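Local coordinates for phenylacetic acid degradation-related protein (PDB 2QWZ) that probably acts as a hot-dog-fold thioesterase, hydrolysing thioesters, perhaps of acyl-coenzyme A type, possibly in a pathway related to phenylacetic acid breakdown, at residues A[30-33]-A[34-37]; A[83-86]-A[87-91]. All coordinates share one frame; numbering follows the deposited sequence.

Interaction 1 (A[30-33]-A[34-37])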
ATOM      1  N   SER A  30     -26.107  -2.854  12.717  1.00 40.71           N
ATOM      2  CA  SER A  30     -26.849  -2.082  11.720  1.00 41.94           C
ATOM      3  C   SER A  30     -27.448  -0.791  12.278  1.00 42.99           C
ATOM      4  O   SER A  30     -27.423   0.243  11.607  1.00 42.79           O
ATOM      5  CB  SER A  30     -27.960  -2.923  11.109  1.00 41.42           C
ATOM      6  OG  SER A  30     -27.440  -4.048  10.432  1.00 36.28           O
ATOM      7  N   ALA A  31     -27.971  -0.871  13.503  1.00 45.37           N
ATOM      8  CA  ALA A  31     -28.607   0.241  14.197  1.00 46.75           C
ATOM      9  C   ALA A  31     -27.594   1.258  14.680  1.00 48.28           C
ATOM     10  O   ALA A  31     -27.857   2.458  14.662  1.00 47.88           O
ATOM     11  CB  ALA A  31     -29.422  -0.290  15.421  1.00 46.25           C
ATOM     12  N   TYR A  32     -26.455   0.782  15.164  1.00 51.14           N
ATOM     13  CA  TYR A  32     -25.401   1.677  15.622  1.00 53.68           C
ATOM     14  C   TYR A  32     -24.711   2.398  14.478  1.00 54.02           C
ATOM     15  O   TYR A  32     -24.213   3.487  14.664  1.00 53.81           O
ATOM     16  CB  TYR A  32     -24.350   0.936  16.451  1.00 57.39           C
ATOM     17  CG  TYR A  32     -23.354   1.894  17.068  1.00 61.89           C
ATOM     18  CD1 TYR A  32     -23.725   2.701  18.136  1.00 65.58           C
ATOM     19  CD2 TYR A  32     -22.064   2.030  16.555  1.00 65.73           C
ATOM     20  CE1 TYR A  32     -22.836   3.601  18.700  1.00 68.36           C
ATOM     21  CE2 TYR A  32     -21.167   2.934  17.113  1.00 65.13           C
ATOM     22  CZ  TYR A  32     -21.564   3.711  18.185  1.00 66.97           C
ATOM     23  OH  TYR A  32     -20.698   4.609  18.759  1.00 70.49           O
ATOM     24  N   LEU A  33     -24.659   1.791  13.297  1.00 56.25           N
ATOM     25  CA  LEU A  33     -24.024   2.437  12.156  1.00 56.91           C
ATOM     26  C   LEU A  33     -24.904   3.510  11.548  1.00 60.73           C
ATOM     27  O   LEU A  33     -24.393   4.521  11.072  1.00 62.50           O
ATOM     28  CB  LEU A  33     -23.666   1.424  11.076  1.00 57.92           C
ATOM     29  CG  LEU A  33     -22.467   0.543  11.388  1.00 52.85           C
ATOM     30  CD1 LEU A  33     -22.503  -0.579  10.443  1.00 33.80           C
ATOM     31  CD2 LEU A  33     -21.177   1.307  11.291  1.00 45.87           C
ATOM     32  N   GLU A  34     -26.214   3.287  11.518  1.00 63.95           N
ATOM     33  CA  GLU A  34     -27.133   4.310  11.014  1.00 66.39           C
ATOM     34  C   GLU A  34     -27.217   5.489  11.980  1.00 67.41           C
ATOM     35  O   GLU A  34     -27.411   6.620  11.549  1.00 69.64           O
ATOM     36  CB  GLU A  34     -28.517   3.722  10.752  1.00 67.30           C
ATOM     37  CG  GLU A  34     -28.531   2.717   9.606  1.00 72.60           C
ATOM     38  CD  GLU A  34     -29.887   2.094   9.411  1.00 74.66           C
ATOM     39  OE1 GLU A  34     -30.745   2.759   8.788  1.00 78.72           O
ATOM     40  OE2 GLU A  34     -30.091   0.952   9.886  1.00 71.71           O
ATOM     41  N   GLU A  35     -27.050   5.222  13.276  1.00 67.43           N
ATOM     42  CA  GLU A  35     -26.986   6.268  14.306  1.00 68.87           C
ATOM     43  C   GLU A  35     -25.754   7.166  14.124  1.00 68.82           C
ATOM     44  O   GLU A  35     -25.878   8.366  13.890  1.00 69.59           O
ATOM     45  CB  GLU A  35     -26.994   5.631  15.708  1.00 67.97           C
ATOM     46  CG  GLU A  35     -26.632   6.567  16.857  1.00 69.55           C
ATOM     47  CD  GLU A  35     -26.905   5.955  18.233  1.00 71.88           C
ATOM     48  OE1 GLU A  35     -28.092   5.850  18.615  1.00 76.85           O
ATOM     49  OE2 GLU A  35     -25.935   5.597  18.942  1.00 76.34           O
ATOM     50  N   VAL A  36     -24.574   6.574  14.232  1.00 68.62           N
ATOM     51  CA  VAL A  36     -23.311   7.285  14.029  1.00 68.77           C
ATOM     52  C   VAL A  36     -23.122   7.845  12.605  1.00 68.93           C
ATOM     53  O   VAL A  36     -22.477   8.878  12.439  1.00 69.34           O
ATOM     54  CB  VAL A  36     -22.113   6.368  14.426  1.00 68.77           C
ATOM     55  CG1 VAL A  36     -20.862   6.680  13.620  1.00 69.08           C
ATOM     56  CG2 VAL A  36     -21.843   6.485  15.912  1.00 68.51           C
ATOM     57  N   PHE A  37     -23.674   7.178  11.588  1.00 69.55           N
ATOM     58  CA  PHE A  37     -23.575   7.660  10.196  1.00 70.78           C
ATOM     59  C   PHE A  37     -24.942   7.689   9.505  1.00 71.31           C
ATOM     60  O   PHE A  37     -25.339   6.711   8.868  1.00 70.62           O
ATOM     61  CB  PHE A  37     -22.628   6.796   9.359  1.00 71.49           C
ATOM     62  CG  PHE A  37     -21.315   6.517  10.011  1.00 72.67           C
ATOM     63  CD1 PHE A  37     -20.424   7.544  10.278  1.00 75.09           C
ATOM     64  CD2 PHE A  37     -20.960   5.218  10.344  1.00 73.61           C
ATOM     65  CE1 PHE A  37     -19.199   7.284  10.882  1.00 74.52           C
ATOM     66  CE2 PHE A  37     -19.747   4.951  10.946  1.00 74.99           C
ATOM     67  CZ  PHE A  37     -18.858   5.984  11.214  1.00 73.79           C
TER
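The backbone N of F37 reaches the carbonyl O of L33 at 2.8 Å, and this is the last of four successive i to i+4 bonds that close the final turn of helix 26-36. Its donor stands above the carbonyl plane and its N-H...O angle is a bent 141°, whereas the bond from V36 N to Y32 O is straighter. The difference fits the position of F37, the first residue to leave helical phi/psi. E34 N bonds to S30 O at 3.3 Å and E35 N to A31 O at 3.2 Å, both less straight than the V36 bond.

On one flank of the turn the Y32 side chain runs forward along the helix, toward its C-terminal end, with CG anti to its own N (chi1 -173°), which carries the ring toward E35 and V36. V36 CG2 lies 3.6 Å from Y32 CZ, approaching the phenol end of the ring obliquely. E35 adds its OE2 at 3.7 Å from Y32 CE1, with the carboxylate plane turned 68° from the ring, a van der Waals approach by distance. With an alanine at Y32, V36 CG2 would probably lose its apolar partner and the extended E35 chain would be freer to turn.

On another flank L33 CD2 meets the F37 ring at its edge, in plane, 3.9 Å from CE2. One face of that ring is occupied by V36 CG1, 3.1 Å above the plane and over its centre, so the phenyl meets one methyl over a face and another at its edge.

S30 OG is satisfied within the helix by K26 O. Beyond the turn, Y32 and L33 face helix 73-92 through L89 and A86, while S30 and L33 also rest on I46 of strand 44-49.

Interaction 2 (A[83-86]-A[87-91])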
ATOM      1  N   SER A  83     -16.903  -1.493   5.777  1.00 23.85           N
ATOM      2  CA  SER A  83     -16.857  -2.880   6.157  1.00 22.59           C
ATOM      3  C   SER A  83     -15.886  -3.199   7.287  1.00 25.76           C
ATOM      4  O   SER A  83     -16.230  -3.916   8.212  1.00 24.85           O
ATOM      5  CB  SER A  83     -16.464  -3.742   4.942  1.00 26.44           C
ATOM      6  OG  SER A  83     -17.394  -3.563   3.878  1.00 20.91           O
ATOM      7  N   VAL A  84     -14.642  -2.750   7.186  1.00 27.07           N
ATOM      8  CA  VAL A  84     -13.655  -3.102   8.197  1.00 23.48           C
ATOM      9  C   VAL A  84     -13.915  -2.289   9.456  1.00 29.64           C
ATOM     10  O   VAL A  84     -13.787  -2.811  10.548  1.00 30.04           O
ATOM     11  CB  VAL A  84     -12.209  -2.970   7.684  1.00 26.78           C
ATOM     12  CG1 VAL A  84     -11.285  -3.447   8.675  1.00 19.80           C
ATOM     13  CG2 VAL A  84     -12.015  -3.829   6.387  1.00 11.25           C
ATOM     14  N   TYR A  85     -14.314  -1.042   9.289  1.00 28.51           N
ATOM     15  CA  TYR A  85     -14.648  -0.198  10.416  1.00 31.90           C
ATOM     16  C   TYR A  85     -15.766  -0.823  11.245  1.00 31.07           C
ATOM     17  O   TYR A  85     -15.680  -0.876  12.455  1.00 29.64           O
ATOM     18  CB  TYR A  85     -15.095   1.177   9.930  1.00 31.45           C
ATOM     19  CG  TYR A  85     -15.512   2.073  11.079  1.00 37.43           C
ATOM     20  CD1 TYR A  85     -14.569   2.728  11.833  1.00 28.55           C
ATOM     21  CD2 TYR A  85     -16.863   2.232  11.418  1.00 38.12           C
ATOM     22  CE1 TYR A  85     -14.950   3.552  12.924  1.00 44.25           C
ATOM     23  CE2 TYR A  85     -17.252   3.030  12.482  1.00 45.00           C
ATOM     24  CZ  TYR A  85     -16.298   3.693  13.230  1.00 38.81           C
ATOM     25  OH  TYR A  85     -16.718   4.476  14.282  1.00 48.93           O
ATOM     26  N   ALA A  86     -16.804  -1.293  10.564  1.00 32.64           N
ATOM     27  CA  ALA A  86     -17.968  -1.937  11.182  1.00 32.08           C
ATOM     28  C   ALA A  86     -17.557  -3.186  11.946  1.00 32.26           C
ATOM     29  O   ALA A  86     -18.003  -3.368  13.066  1.00 32.51           O
ATOM     30  CB  ALA A  86     -19.026  -2.277  10.121  1.00 29.39           C
ATOM     31  N   LEU A  87     -16.675  -4.012  11.361  1.00 33.90           N
ATOM     32  CA  LEU A  87     -16.132  -5.199  12.060  1.00 33.13           C
ATOM     33  C   LEU A  87     -15.290  -4.812  13.283  1.00 30.67           C
ATOM     34  O   LEU A  87     -15.367  -5.455  14.317  1.00 31.42           O
ATOM     35  CB  LEU A  87     -15.324  -6.057  11.112  1.00 33.25           C
ATOM     36  CG  LEU A  87     -15.115  -7.557  11.369  1.00 39.32           C
ATOM     37  CD1 LEU A  87     -16.368  -8.424  11.629  1.00 34.69           C
ATOM     38  CD2 LEU A  87     -14.431  -8.052  10.178  1.00 26.74           C
ATOM     39  N   VAL A  88     -14.508  -3.756  13.182  1.00 30.10           N
ATOM     40  CA  VAL A  88     -13.738  -3.325  14.330  1.00 32.96           C
ATOM     41  C   VAL A  88     -14.678  -2.914  15.452  1.00 30.86           C
ATOM     42  O   VAL A  88     -14.545  -3.399  16.564  1.00 34.67           O
ATOM     43  CB  VAL A  88     -12.740  -2.214  13.967  1.00 35.96           C
ATOM     44  CG1 VAL A  88     -12.092  -1.673  15.217  1.00 27.56           C
ATOM     45  CG2 VAL A  88     -11.706  -2.754  13.052  1.00 20.54           C
ATOM     46  N   LEU A  89     -15.668  -2.089  15.138  1.00 31.02           N
ATOM     47  CA  LEU A  89     -16.718  -1.692  16.100  1.00 34.49           C
ATOM     48  C   LEU A  89     -17.561  -2.835  16.674  1.00 32.93           C
ATOM     49  O   LEU A  89     -17.971  -2.771  17.826  1.00 33.43           O
ATOM     50  CB  LEU A  89     -17.697  -0.688  15.471  1.00 38.61           C
ATOM     51  CG  LEU A  89     -17.420   0.805  15.594  1.00 47.59           C
ATOM     52  CD1 LEU A  89     -18.682   1.555  15.150  1.00 55.79           C
ATOM     53  CD2 LEU A  89     -17.025   1.216  17.006  1.00 52.46           C
ATOM     54  N   ALA A  90     -17.844  -3.849  15.868  1.00 31.71           N
ATOM     55  CA  ALA A  90     -18.534  -5.066  16.316  1.00 30.43           C
ATOM     56  C   ALA A  90     -17.816  -5.747  17.485  1.00 31.72           C
ATOM     57  O   ALA A  90     -18.446  -6.405  18.328  1.00 33.68           O
ATOM     58  CB  ALA A  90     -18.668  -6.030  15.160  1.00 30.81           C
ATOM     59  N   HIS A  91     -16.498  -5.578  17.538  1.00 32.32           N
ATOM     60  CA  HIS A  91     -15.665  -6.113  18.615  1.00 29.91           C
ATOM     61  C   HIS A  91     -15.413  -5.094  19.741  1.00 32.52           C
ATOM     62  O   HIS A  91     -15.413  -5.453  20.906  1.00 35.89           O
ATOM     63  CB  HIS A  91     -14.355  -6.620  18.017  1.00 29.56           C
ATOM     64  CG  HIS A  91     -14.530  -7.814  17.102  1.00 25.47           C
ATOM     65  ND1 HIS A  91     -14.926  -7.690  15.789  1.00 30.98           N
ATOM     66  CD2 HIS A  91     -14.409  -9.146  17.324  1.00 35.12           C
ATOM     67  CE1 HIS A  91     -15.014  -8.888  15.227  1.00 30.31           C
ATOM     68  NE2 HIS A  91     -14.696  -9.796  16.131  1.00 28.45           N
TER
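Four consecutive i to i+4 backbone bonds, L87 N to S83 O, V88 N to V84 O, L89 N to Y85 O and A90 N to A86 O, establish regular alpha-helix through 83-91. The L89 bond is nearly straight, and A90 N lies 2.8 Å from A86 O.

Y85 and L89, one turn apart, make the main side-chain contact. Because Y85 has CG anti to its backbone N (chi1 178°), its ring extends along the helix toward L89, whose CD1 comes to 3.4 Å from Y85 CE2. The same methyl stands 3.6 Å from Y85 OH and approaches the ring obliquely. L89 has an unusual first torsion, away from the staggered values, and its CG also lies within van der Waals range of the tyrosine ring.

A looser pair follows on another flank, V84 CG1 with V88 CG2 at 4.5 Å. V88 CG2 sits closer to the helix itself, 3.3 Å from V84 O, the carbonyl that accepts the V88 N-H.

L87 O is approached by a side chain as well as by backbone. H91 ND1 donates to it at 2.7 Å, with an N-H...O angle of 171° and the acceptor only 2° out of the imidazole plane; H91 N adds a weak bond to the same oxygen, while its firmer backbone bond goes to V88 O. This in-plane bond from ND1 restrains the ring's rotation near the helix end, while NE2 makes a weak hydrogen bond to K51 O.

This buried part of helix 73-92 lies against the antiparallel sheet, as expected for the central helix of a hot-dog fold. A86 and L87 touch I54 of strand 53-58, L87, V88 and H91 meet L123 of strand 117-126, and V84 and Y85 pack on Y153 of strand 147-154.

In the fold
From the N terminus the chain first forms interaction 1, the last turn of helix 26-36, then passes through strands 44-49 and 53-58 before entering helix 73-92, where interaction 2 lies. Each contact spans a single continuous stretch, so neither closes a long loop; they stand in series, without nesting or crossing. Their centres are 12 Å apart, yet the side chains touch: Y32 CE2 lies 3.5 Å from L89 CD1, F37 CE2 lies 3.5 Å from Y85 CE2, and L33 CD1 lies 3.9 Å from A86 CB. These packing contacts join the short N-terminal helix to the long central helix, whose other neighbours include strands of the sheet.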